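Local coordinates for protein tudor (Drosophila melanogaster, PDB 4Q5W) that binds partner proteins in a methylation-dependent way, may act in Piwi-interacting RNA metabolism, and is required for forming primordial germ cells during oogenesis, at residues 16-21 / 105-110; 52-57 / 94-99; 63-68 / 80-85; 74-79 / 87-92. All coordinates share one frame; numbering follows the deposited sequence.

Interaction 1 of 4, residues 16-21 / 105-110; sequences RIYLQF and PVAEIC
Leu-19 O accepts the backbone N-H of Glu-108 at 2.8 Å and is also approached by Ala-107 CA, so two donors of unequal strength converge on one carbonyl. The return bond, Leu-19 N to Glu-108 O, closes this hydrogen-bonded pair. Ile-17 and Cys-110 form the next one, with Ile-17 N 2.8 Å from Cys-110 O. The pairing is antiparallel and joins strand 16-21 to the beginning of strand 108-112, in the sheet that accompanies the Tudor barrel in extended Tudor domains. Where the direct bonding ends, a water links Phe-21 N to Val-106 O.

Between the two pairs, Tyr-18 and Ile-109 lie side by side. The phenol leans beside its own backbone N (chi1 -72°), and this puts one ring face beneath Ile-109 CG1, 3.9 Å from the ring centroid. Ile-109 CD1 runs on toward the phenol end and also covers a face of the Arg-16 guanidinium, 3.7 Å from Arg-16 NH1. Ala-107 CB meets the edge of the same ring, 4.0 Å from Tyr-18 CD2. A serine in place of Tyr-18 would probably deprive Ile-109 of its aromatic platform and open a gap beside Ala-107. On the other face, with Ile-17, Leu-19 and Cys-110, Glu-108 OE2 lies 3.6 Å from Phe-21 CE1 and also bonds a buffer molecule. Backbone bonds thus set the register, while CH-pi and apolar packing on Tyr-18 covers its face between the bonded pairs.

Interaction 2 of 4, residues 52-57 / 94-99; sequences MCVVQF and YELPQE
Val-54 and Leu-96 are brought together by their first torsions: Val-54 holds CG2 beside its backbone N, with CG1 anti to that N (chi1 172°), while Leu-96 places CG anti to its backbone N (chi1 180°). The two side chains cross at about a right angle, with Val-54 CG2 3.7 Å from Leu-96 CD1. Strand 52-56 is the first strand of the antiparallel sheet of the SH3-like Tudor barrel, and the chain after strand 87-90 returns here to lie against it.

The backbones make a single antiparallel bridge. Tyr-94 N donates to Val-54 O at 2.8 Å in the carbonyl plane, whereas the opposite bond, from Val-54 N, reaches Tyr-94 O from above its carbonyl plane, 36° out of it. The tyrosine ring turns an edge to the same Val-54 carbonyl, with Tyr-94 CD1 3.5 Å from Val-54 O. Pro-97 adds its CD to Val-54 CG2, and helix 25-37 covers both residues through Leu-35. The ring of Tyr-94 also makes an edge-to-face pair with Phe-63.

Solvent extends the join at both ends. Past Cys-53, a water donates to Met-52 O and accepts from Leu-96 N; its bond to Glu-95 OE1 is weak, and that carboxylate has a salt bridge to Lys-43. At the other end, where Gln-56 NE2 donates to Leu-61 O, a second water spans Gln-56 OE1, at 2.8 Å, and Tyr-94 OH, at 2.9 Å.

Interaction 3 of 4, residues 63-68 / 80-85; sequences FYRSRI and ILIDYG
Arg-65 and Asp-83 illustrate how one bend can orient a buried ion pair: the arginine chain turns at chi3 (-66°) and presents its guanidinium side-on to the carboxylate. Arg-65 NE reaches Asp-83 OD2 at 3.0 Å, nearly straight, and Arg-65 NH1 meets the syn lone pair of Asp-83 OD1 at 2.7 Å. The two planes are only 26° apart. Ile-82 sets CG1 between its backbone N and carbonyl carbon (chi1 62°), which carries CD1 over the centre of one guanidinium face; NH1 and NH2 also donate to Lys-104 O and Ile-103 O. A water joins Arg-65 N to Asp-83 OD2.

Tyr-64 directs a ring edge at the face of Tyr-84, an offset edge-to-face pair with centroids 5.3 Å apart; Leu-81 CD1 lies over one Tyr-64 face. In related Tudor domains tyrosines at the positions of Tyr-64 and Tyr-84 line the methylarginine cage, and these two probably do likewise. Arg-67 and Ile-80 are hydrogen-bonded partners of the hairpin, with Ile-80 CG2 against the Arg-67 guanidinium face.

A leucine at Arg-65 would probably leave the Asp-83 carboxylate without its ionic mate and freer to turn. With OD1 also accepting from Val-106 N, the paired charges probably fix the orientation of Asp-83 in the turn 81-85.

Interaction 4 of 4, residues 74-79 / 87-92; sequences DDQYKV and TTVVDK
Tyr-77 with Val-90 and Val-79 with Thr-88 are the two hydrogen-bonded pairs of this contact, each closed by two backbone bonds. The straightest runs from Val-79 N to Thr-88 O, 2.9 Å long with 174° at the hydrogen. Softer CA-H...O contacts supplement them: Val-89 CA lies 3.2 Å from Tyr-77 O, and Thr-87 CA the same distance from Val-79 O.

Together these bonds form the beta hairpin of strands 77-81 and 87-90, the second of which is the last strand of the Tudor sheet.

Apolar packing falls on the face shared by Tyr-77, Val-79, Thr-88 and Val-90. Val-79 and Thr-88 run side by side, and the methyl of Thr-88 reaches Val-79 CG2 at 3.8 Å because its OG1 is turned anti to the backbone N (chi1 -172°). Val-90 CG2 approaches Val-79 CG1, while Ile-68 of the adjoining strand touches both Tyr-77 and Val-79.

Lys-78 and Val-89 are on the opposite face, and each meets a neighbour by van der Waals contact. The extended Lys-78 brings CE to 3.4 Å from Thr-87 OG1, and the side chains of Gln-76 and Val-89 cross at about a right angle, with Gln-76 OE1 3.9 Å from Val-89 CG1.

Water-mediated bonding appears beyond the last direct pair, where one water donates to Asp-75 O at 2.6 Å and also to Asp-91 O.

The set shows how a compact module is tied to a companion sheet. Interactions 2, 3 and 4 share the four-stranded antiparallel Tudor sheet: 3 and 4 both use strand 77-81, and the bonded neighbours 52-56 and 63-71 connect 2 with 3, whose centres lie 9 Å apart. Interaction 1 belongs to the other sheet, its centre about 20 Å from that of interaction 2 and 22 Å from that of interaction 4. Along the chain its segments, 16-21 and 105-110, bracket all the others. Interaction 3 makes the connection, since Asp-83 O accepts from Gln-20 NE2, so the turn beside two tyrosines that probably line a methylarginine pocket, as in related Tudor domains, is fastened directly to interaction 1.

Interaction 1 of 4, residues 16-21 / 105-110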
# COMPACT_ATOMS: atom_id res chain seq x y z
N ARG A 16 -7.22 6.05 2.82
CA ARG A 16 -6.99 4.94 1.90
C ARG A 16 -5.60 4.37 2.12
O ARG A 16 -4.62 4.80 1.51
CB ARG A 16 -7.19 5.40 0.44
CG ARG A 16 -7.13 4.28 -0.58
CD ARG A 16 -7.54 4.78 -1.96
NE ARG A 16 -7.26 3.81 -3.01
CZ ARG A 16 -8.15 2.95 -3.49
NH1 ARG A 16 -7.81 2.10 -4.45
NH2 ARG A 16 -9.38 2.93 -3.00
N ILE A 17 -5.53 3.40 3.03
CA ILE A 17 -4.26 2.84 3.46
C ILE A 17 -4.27 1.35 3.18
O ILE A 17 -5.19 0.66 3.61
CB ILE A 17 -4.06 3.07 4.97
CG1 ILE A 17 -4.09 4.57 5.30
CG2 ILE A 17 -2.74 2.47 5.47
CD1 ILE A 17 -4.06 4.84 6.79
N TYR A 18 -3.26 0.86 2.46
CA TYR A 18 -3.10 -0.57 2.18
C TYR A 18 -2.35 -1.26 3.31
O TYR A 18 -1.26 -0.84 3.67
CB TYR A 18 -2.32 -0.76 0.88
CG TYR A 18 -3.10 -0.41 -0.37
CD1 TYR A 18 -3.23 0.90 -0.79
CD2 TYR A 18 -3.69 -1.41 -1.13
CE1 TYR A 18 -3.94 1.22 -1.93
CE2 TYR A 18 -4.41 -1.10 -2.28
CZ TYR A 18 -4.53 0.22 -2.68
OH TYR A 18 -5.24 0.52 -3.82
N LEU A 19 -2.93 -2.33 3.87
CA LEU A 19 -2.30 -3.08 4.95
C LEU A 19 -2.32 -4.57 4.67
O LEU A 19 -3.31 -5.09 4.17
CB LEU A 19 -3.06 -2.91 6.28
CG LEU A 19 -3.02 -1.59 7.03
CD1 LEU A 19 -3.90 -0.63 6.32
CD2 LEU A 19 -3.47 -1.76 8.46
N GLN A 20 -1.25 -5.25 5.06
CA GLN A 20 -1.24 -6.71 5.01
C GLN A 20 -1.42 -7.25 6.42
O GLN A 20 -0.57 -7.05 7.27
CB GLN A 20 0.08 -7.20 4.43
CG GLN A 20 0.30 -6.73 2.99
CD GLN A 20 1.64 -7.17 2.46
OE1 GLN A 20 2.49 -7.64 3.21
NE2 GLN A 20 1.82 -7.04 1.15
N PHE A 21 -2.55 -7.91 6.67
CA PHE A 21 -2.82 -8.45 8.00
C PHE A 21 -1.99 -9.70 8.24
O PHE A 21 -1.71 -10.45 7.31
CB PHE A 21 -4.31 -8.70 8.18
CG PHE A 21 -5.09 -7.44 8.38
CD1 PHE A 21 -5.62 -6.76 7.30
CD2 PHE A 21 -5.27 -6.92 9.65
CE1 PHE A 21 -6.32 -5.58 7.48
CE2 PHE A 21 -5.97 -5.74 9.84
CZ PHE A 21 -6.50 -5.07 8.76
N PRO A 105 -5.86 -10.22 -3.80
CA PRO A 105 -4.73 -9.38 -3.38
C PRO A 105 -4.52 -9.50 -1.87
O PRO A 105 -5.48 -9.55 -1.11
CB PRO A 105 -5.20 -7.96 -3.71
CG PRO A 105 -6.23 -8.12 -4.76
CD PRO A 105 -6.91 -9.43 -4.47
N VAL A 106 -3.26 -9.54 -1.47
CA VAL A 106 -2.92 -9.73 -0.06
C VAL A 106 -3.34 -8.51 0.76
O VAL A 106 -4.11 -8.62 1.72
CB VAL A 106 -1.43 -10.02 0.09
CG1 VAL A 106 -1.01 -10.01 1.56
CG2 VAL A 106 -1.11 -11.36 -0.55
N ALA A 107 -2.86 -7.34 0.34
CA ALA A 107 -3.22 -6.08 1.01
C ALA A 107 -4.71 -5.77 0.98
O ALA A 107 -5.38 -5.97 -0.04
CB ALA A 107 -2.45 -4.91 0.41
N GLU A 108 -5.23 -5.28 2.10
CA GLU A 108 -6.60 -4.81 2.18
C GLU A 108 -6.57 -3.31 2.42
O GLU A 108 -5.62 -2.80 3.00
CB GLU A 108 -7.35 -5.51 3.31
CG GLU A 108 -7.43 -7.01 3.13
CD GLU A 108 -7.95 -7.74 4.35
OE1 GLU A 108 -7.71 -8.96 4.45
OE2 GLU A 108 -8.60 -7.10 5.22
N ILE A 109 -7.59 -2.61 1.96
CA ILE A 109 -7.64 -1.16 2.14
C ILE A 109 -8.49 -0.77 3.35
O ILE A 109 -9.61 -1.26 3.53
CB ILE A 109 -8.23 -0.47 0.91
CG1 ILE A 109 -7.42 -0.82 -0.34
CG2 ILE A 109 -8.28 1.04 1.11
CD1 ILE A 109 -8.04 -0.31 -1.63
N CYS A 110 -7.94 0.10 4.19
CA CYS A 110 -8.68 0.64 5.32
C CYS A 110 -8.52 2.15 5.38
O CYS A 110 -7.70 2.72 4.66
CB CYS A 110 -8.16 0.04 6.62
SG CYS A 110 -8.37 -1.74 6.69
O HOH W 1 -4.18 -8.57 4.50

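Interaction 2 of 4, residues 52-57 / 94-99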
# COMPACT_ATOMS: atom_id res chain seq x y z
N MET A 52 -4.56 -8.45 -15.53
CA MET A 52 -3.69 -8.95 -14.48
C MET A 52 -2.44 -9.53 -15.11
O MET A 52 -2.51 -10.20 -16.14
CB MET A 52 -4.40 -10.03 -13.66
CG MET A 52 -5.81 -9.66 -13.25
SD MET A 52 -5.85 -8.17 -12.24
CE MET A 52 -4.67 -8.58 -11.01
N CYS A 53 -1.29 -9.28 -14.48
CA CYS A 53 -0.01 -9.69 -15.02
C CYS A 53 1.06 -9.64 -13.92
O CYS A 53 0.72 -9.56 -12.75
CB CYS A 53 0.39 -8.80 -16.19
SG CYS A 53 0.34 -7.03 -15.83
N VAL A 54 2.32 -9.73 -14.31
CA VAL A 54 3.43 -9.62 -13.37
C VAL A 54 4.43 -8.61 -13.90
O VAL A 54 4.66 -8.55 -15.11
CB VAL A 54 4.15 -10.98 -13.18
CG1 VAL A 54 5.42 -10.83 -12.34
CG2 VAL A 54 3.22 -11.99 -12.51
N VAL A 55 5.02 -7.79 -13.03
CA VAL A 55 6.06 -6.88 -13.48
C VAL A 55 7.30 -6.96 -12.60
O VAL A 55 7.22 -7.44 -11.46
CB VAL A 55 5.58 -5.41 -13.50
CG1 VAL A 55 4.34 -5.26 -14.38
CG2 VAL A 55 5.29 -4.92 -12.07
N GLN A 56 8.43 -6.51 -13.12
CA GLN A 56 9.61 -6.30 -12.28
C GLN A 56 9.57 -4.88 -11.73
O GLN A 56 9.36 -3.93 -12.48
CB GLN A 56 10.90 -6.51 -13.08
CG GLN A 56 12.18 -6.45 -12.24
CD GLN A 56 13.41 -6.93 -13.00
OE1 GLN A 56 13.47 -6.84 -14.22
NE2 GLN A 56 14.39 -7.46 -12.27
N PHE A 57 9.75 -4.74 -10.42
CA PHE A 57 9.76 -3.44 -9.76
C PHE A 57 11.18 -2.89 -9.82
O PHE A 57 12.13 -3.56 -9.40
CB PHE A 57 9.32 -3.60 -8.30
CG PHE A 57 9.07 -2.31 -7.55
CD1 PHE A 57 8.75 -1.14 -8.21
CD2 PHE A 57 9.12 -2.29 -6.16
CE1 PHE A 57 8.51 0.04 -7.50
CE2 PHE A 57 8.88 -1.13 -5.44
CZ PHE A 57 8.58 0.04 -6.11
N TYR A 94 4.87 -9.43 -17.81
CA TYR A 94 4.96 -10.89 -17.85
C TYR A 94 3.58 -11.47 -17.57
O TYR A 94 2.74 -10.82 -16.94
CB TYR A 94 5.96 -11.41 -16.81
CG TYR A 94 7.37 -10.88 -16.97
CD1 TYR A 94 7.74 -9.66 -16.40
CD2 TYR A 94 8.32 -11.59 -17.68
CE1 TYR A 94 9.02 -9.18 -16.53
CE2 TYR A 94 9.61 -11.12 -17.82
CZ TYR A 94 9.95 -9.91 -17.25
OH TYR A 94 11.22 -9.43 -17.39
N GLU A 95 3.36 -12.69 -18.05
CA GLU A 95 2.11 -13.40 -17.77
C GLU A 95 2.03 -13.77 -16.30
O GLU A 95 3.03 -14.12 -15.69
CB GLU A 95 2.01 -14.68 -18.61
CG GLU A 95 2.28 -14.51 -20.10
CD GLU A 95 1.18 -13.75 -20.84
OE1 GLU A 95 0.16 -13.39 -20.22
OE2 GLU A 95 1.34 -13.52 -22.05
N LEU A 96 0.84 -13.70 -15.73
CA LEU A 96 0.61 -14.19 -14.38
C LEU A 96 0.48 -15.71 -14.40
O LEU A 96 -0.41 -16.25 -15.06
CB LEU A 96 -0.65 -13.57 -13.80
CG LEU A 96 -1.00 -14.02 -12.38
CD1 LEU A 96 -0.01 -13.42 -11.40
CD2 LEU A 96 -2.42 -13.63 -12.04
N PRO A 97 1.36 -16.42 -13.68
CA PRO A 97 1.25 -17.88 -13.63
C PRO A 97 -0.13 -18.31 -13.14
O PRO A 97 -0.70 -17.66 -12.26
CB PRO A 97 2.34 -18.28 -12.63
CG PRO A 97 3.37 -17.20 -12.76
CD PRO A 97 2.56 -15.93 -12.98
N GLN A 98 -0.65 -19.39 -13.73
CA GLN A 98 -2.01 -19.85 -13.47
C GLN A 98 -2.35 -20.06 -12.00
O GLN A 98 -3.51 -19.86 -11.58
CB GLN A 98 -2.27 -21.14 -14.26
CG GLN A 98 -3.71 -21.64 -14.20
CD GLN A 98 -4.70 -20.67 -14.82
OE1 GLN A 98 -4.32 -19.77 -15.57
NE2 GLN A 98 -5.98 -20.87 -14.53
N GLU A 99 -1.37 -20.49 -11.22
CA GLU A 99 -1.59 -20.82 -9.81
C GLU A 99 -2.03 -19.63 -8.95
O GLU A 99 -2.52 -19.81 -7.83
CB GLU A 99 -0.35 -21.49 -9.20
CG GLU A 99 0.91 -20.62 -9.23
CD GLU A 99 2.10 -21.30 -8.59
OE1 GLU A 99 1.91 -22.30 -7.87
OE2 GLU A 99 3.24 -20.83 -8.81
O HOH W 2 -1.44 -12.61 -17.30
O HOH W 3 11.69 -6.76 -16.36

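Interaction 3 of 4, residues 63-68 / 80-85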
# COMPACT_ATOMS: atom_id res chain seq x y z
N PHE A 63 9.98 -9.38 -8.52
CA PHE A 63 8.76 -9.51 -9.31
C PHE A 63 7.48 -9.49 -8.48
O PHE A 63 7.44 -10.02 -7.37
CB PHE A 63 8.83 -10.78 -10.18
CG PHE A 63 9.90 -10.72 -11.25
CD1 PHE A 63 11.19 -11.17 -10.98
CD2 PHE A 63 9.62 -10.22 -12.51
CE1 PHE A 63 12.18 -11.12 -11.95
CE2 PHE A 63 10.61 -10.18 -13.49
CZ PHE A 63 11.88 -10.62 -13.21
N TYR A 64 6.44 -8.86 -9.02
CA TYR A 64 5.20 -8.60 -8.30
C TYR A 64 3.96 -8.85 -9.15
O TYR A 64 3.94 -8.56 -10.35
CB TYR A 64 5.18 -7.14 -7.87
CG TYR A 64 6.20 -6.78 -6.83
CD1 TYR A 64 7.50 -6.48 -7.18
CD2 TYR A 64 5.85 -6.73 -5.49
CE1 TYR A 64 8.45 -6.15 -6.21
CE2 TYR A 64 6.78 -6.39 -4.52
CZ TYR A 64 8.07 -6.10 -4.88
OH TYR A 64 8.99 -5.76 -3.91
N ARG A 65 2.90 -9.35 -8.52
CA ARG A 65 1.61 -9.40 -9.18
C ARG A 65 1.14 -7.98 -9.43
O ARG A 65 1.24 -7.12 -8.55
CB ARG A 65 0.58 -10.13 -8.34
CG ARG A 65 0.91 -11.60 -8.12
CD ARG A 65 -0.35 -12.37 -7.79
NE ARG A 65 -0.91 -11.96 -6.51
CZ ARG A 65 -2.10 -12.36 -6.07
NH1 ARG A 65 -2.54 -11.95 -4.88
NH2 ARG A 65 -2.83 -13.17 -6.82
N SER A 66 0.59 -7.74 -10.62
CA SER A 66 0.23 -6.38 -11.01
C SER A 66 -1.09 -6.31 -11.76
O SER A 66 -1.54 -7.30 -12.34
CB SER A 66 1.33 -5.78 -11.89
OG SER A 66 1.63 -6.66 -12.96
N ARG A 67 -1.68 -5.12 -11.78
CA ARG A 67 -2.86 -4.85 -12.59
C ARG A 67 -2.62 -3.55 -13.35
O ARG A 67 -2.11 -2.58 -12.80
CB ARG A 67 -4.13 -4.73 -11.72
CG ARG A 67 -5.38 -4.37 -12.51
CD ARG A 67 -6.67 -4.57 -11.70
NE ARG A 67 -6.55 -4.04 -10.34
CZ ARG A 67 -6.76 -2.77 -10.01
NH1 ARG A 67 -6.63 -2.39 -8.75
NH2 ARG A 67 -7.10 -1.89 -10.94
N ILE A 68 -2.98 -3.55 -14.63
CA ILE A 68 -2.77 -2.38 -15.46
C ILE A 68 -3.74 -1.26 -15.09
O ILE A 68 -4.96 -1.44 -15.12
CB ILE A 68 -2.96 -2.72 -16.96
CG1 ILE A 68 -2.05 -3.88 -17.36
CG2 ILE A 68 -2.68 -1.50 -17.82
CD1 ILE A 68 -0.57 -3.60 -17.23
N ILE A 80 -0.51 -1.12 -10.80
CA ILE A 80 -0.53 -1.25 -9.34
C ILE A 80 0.06 -2.61 -8.96
O ILE A 80 -0.23 -3.63 -9.59
CB ILE A 80 -1.96 -1.08 -8.74
CG1 ILE A 80 -1.95 -1.32 -7.23
CG2 ILE A 80 -2.96 -2.00 -9.41
CD1 ILE A 80 -3.29 -1.02 -6.54
N LEU A 81 0.92 -2.62 -7.94
CA LEU A 81 1.41 -3.88 -7.39
C LEU A 81 0.36 -4.33 -6.39
O LEU A 81 0.34 -3.88 -5.23
CB LEU A 81 2.77 -3.69 -6.70
CG LEU A 81 3.83 -2.95 -7.53
CD1 LEU A 81 5.17 -2.94 -6.80
CD2 LEU A 81 3.98 -3.56 -8.93
N ILE A 82 -0.53 -5.20 -6.86
CA ILE A 82 -1.79 -5.48 -6.17
C ILE A 82 -1.65 -5.99 -4.74
O ILE A 82 -2.53 -5.77 -3.91
CB ILE A 82 -2.70 -6.43 -6.96
CG1 ILE A 82 -2.02 -7.79 -7.16
CG2 ILE A 82 -3.08 -5.80 -8.29
CD1 ILE A 82 -2.98 -8.88 -7.61
N ASP A 83 -0.55 -6.68 -4.46
CA ASP A 83 -0.37 -7.23 -3.13
C ASP A 83 0.07 -6.17 -2.13
O ASP A 83 0.01 -6.41 -0.93
CB ASP A 83 0.59 -8.42 -3.15
CG ASP A 83 -0.01 -9.63 -3.86
OD1 ASP A 83 -1.23 -9.86 -3.68
OD2 ASP A 83 0.72 -10.33 -4.60
N TYR A 84 0.47 -5.01 -2.64
CA TYR A 84 1.06 -3.96 -1.79
C TYR A 84 0.33 -2.63 -1.86
O TYR A 84 0.16 -1.94 -0.83
CB TYR A 84 2.54 -3.76 -2.12
CG TYR A 84 3.37 -4.99 -1.84
CD1 TYR A 84 3.43 -6.05 -2.75
CD2 TYR A 84 4.06 -5.12 -0.65
CE1 TYR A 84 4.18 -7.18 -2.48
CE2 TYR A 84 4.80 -6.25 -0.38
CZ TYR A 84 4.85 -7.27 -1.31
OH TYR A 84 5.60 -8.40 -1.03
N GLY A 85 -0.09 -2.24 -3.06
CA GLY A 85 -0.87 -1.03 -3.23
C GLY A 85 -0.19 0.12 -3.95
O GLY A 85 -0.88 0.98 -4.51
O HOH W 4 3.10 -9.45 -5.65
O HOH W 5 2.05 -7.18 -5.88

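Interaction 4 of 4, residues 74-79 / 87-92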
# COMPACT_ATOMS: atom_id res chain seq x y z
N ASP A 74 4.62 5.22 -25.78
CA ASP A 74 5.94 4.59 -25.83
C ASP A 74 5.94 3.18 -25.24
O ASP A 74 6.95 2.71 -24.71
CB ASP A 74 7.00 5.46 -25.16
CG ASP A 74 7.38 6.67 -26.00
OD1 ASP A 74 6.69 7.71 -25.90
OD2 ASP A 74 8.37 6.59 -26.76
N ASP A 75 4.80 2.51 -25.35
CA ASP A 75 4.64 1.14 -24.87
C ASP A 75 4.97 0.98 -23.38
O ASP A 75 5.54 -0.03 -22.97
CB ASP A 75 5.47 0.17 -25.71
CG ASP A 75 4.82 -0.12 -27.05
OD1 ASP A 75 4.11 0.78 -27.58
OD2 ASP A 75 5.01 -1.23 -27.58
N GLN A 76 4.61 1.98 -22.59
CA GLN A 76 4.75 1.88 -21.15
C GLN A 76 3.39 1.68 -20.50
O GLN A 76 2.36 1.93 -21.12
CB GLN A 76 5.44 3.13 -20.59
CG GLN A 76 6.89 3.26 -21.02
CD GLN A 76 7.66 4.23 -20.15
OE1 GLN A 76 7.24 5.37 -19.95
NE2 GLN A 76 8.79 3.78 -19.61
N TYR A 77 3.39 1.22 -19.25
CA TYR A 77 2.15 1.01 -18.51
C TYR A 77 2.33 1.53 -17.10
O TYR A 77 3.38 1.32 -16.49
CB TYR A 77 1.83 -0.48 -18.41
CG TYR A 77 1.68 -1.19 -19.73
CD1 TYR A 77 0.42 -1.45 -20.26
CD2 TYR A 77 2.78 -1.64 -20.44
CE1 TYR A 77 0.26 -2.11 -21.45
CE2 TYR A 77 2.64 -2.31 -21.65
CZ TYR A 77 1.38 -2.54 -22.15
OH TYR A 77 1.21 -3.21 -23.33
N LYS A 78 1.31 2.20 -16.58
CA LYS A 78 1.23 2.45 -15.15
C LYS A 78 0.47 1.29 -14.54
O LYS A 78 -0.64 0.97 -14.97
CB LYS A 78 0.52 3.76 -14.82
CG LYS A 78 0.43 4.02 -13.30
CD LYS A 78 -0.18 5.37 -12.97
CE LYS A 78 -0.10 5.64 -11.45
NZ LYS A 78 -0.82 6.90 -11.06
N VAL A 79 1.07 0.65 -13.55
CA VAL A 79 0.47 -0.52 -12.93
C VAL A 79 0.38 -0.35 -11.42
O VAL A 79 1.10 0.46 -10.84
CB VAL A 79 1.30 -1.79 -13.21
CG1 VAL A 79 1.49 -1.98 -14.71
CG2 VAL A 79 2.65 -1.72 -12.50
N THR A 87 2.09 2.12 -6.85
CA THR A 87 2.05 2.10 -8.31
C THR A 87 3.44 2.36 -8.89
O THR A 87 4.32 2.88 -8.21
CB THR A 87 1.06 3.13 -8.88
OG1 THR A 87 1.55 4.46 -8.68
CG2 THR A 87 -0.31 2.98 -8.25
N THR A 88 3.61 2.02 -10.16
CA THR A 88 4.89 2.24 -10.81
C THR A 88 4.70 2.14 -12.31
O THR A 88 3.65 1.68 -12.78
CB THR A 88 5.96 1.23 -10.32
OG1 THR A 88 7.24 1.59 -10.84
CG2 THR A 88 5.61 -0.17 -10.76
N VAL A 89 5.71 2.56 -13.05
CA VAL A 89 5.64 2.55 -14.51
C VAL A 89 6.69 1.61 -15.06
O VAL A 89 7.88 1.72 -14.73
CB VAL A 89 5.86 3.95 -15.09
CG1 VAL A 89 6.05 3.88 -16.60
CG2 VAL A 89 4.69 4.85 -14.74
N VAL A 90 6.25 0.68 -15.90
CA VAL A 90 7.12 -0.34 -16.46
C VAL A 90 7.01 -0.35 -17.98
O VAL A 90 6.07 0.22 -18.55
CB VAL A 90 6.77 -1.73 -15.92
CG1 VAL A 90 6.78 -1.74 -14.39
CG2 VAL A 90 5.40 -2.15 -16.42
N ASP A 91 7.97 -0.98 -18.64
CA ASP A 91 7.91 -1.08 -20.09
C ASP A 91 7.87 -2.53 -20.55
O ASP A 91 7.95 -2.81 -21.75
CB ASP A 91 9.07 -0.32 -20.76
CG ASP A 91 10.43 -0.90 -20.42
OD1 ASP A 91 10.50 -1.81 -19.57
OD2 ASP A 91 11.43 -0.44 -21.02
N LYS A 92 7.74 -3.45 -19.60
CA LYS A 92 7.68 -4.87 -19.90
C LYS A 92 6.72 -5.59 -18.95
O LYS A 92 6.74 -5.36 -17.74
CB LYS A 92 9.06 -5.50 -19.81
CG LYS A 92 9.10 -6.96 -20.20
CD LYS A 92 10.52 -7.51 -20.12
CE LYS A 92 10.60 -8.94 -20.61
NZ LYS A 92 11.97 -9.48 -20.49
O HOH W 6 6.05 -2.45 -23.77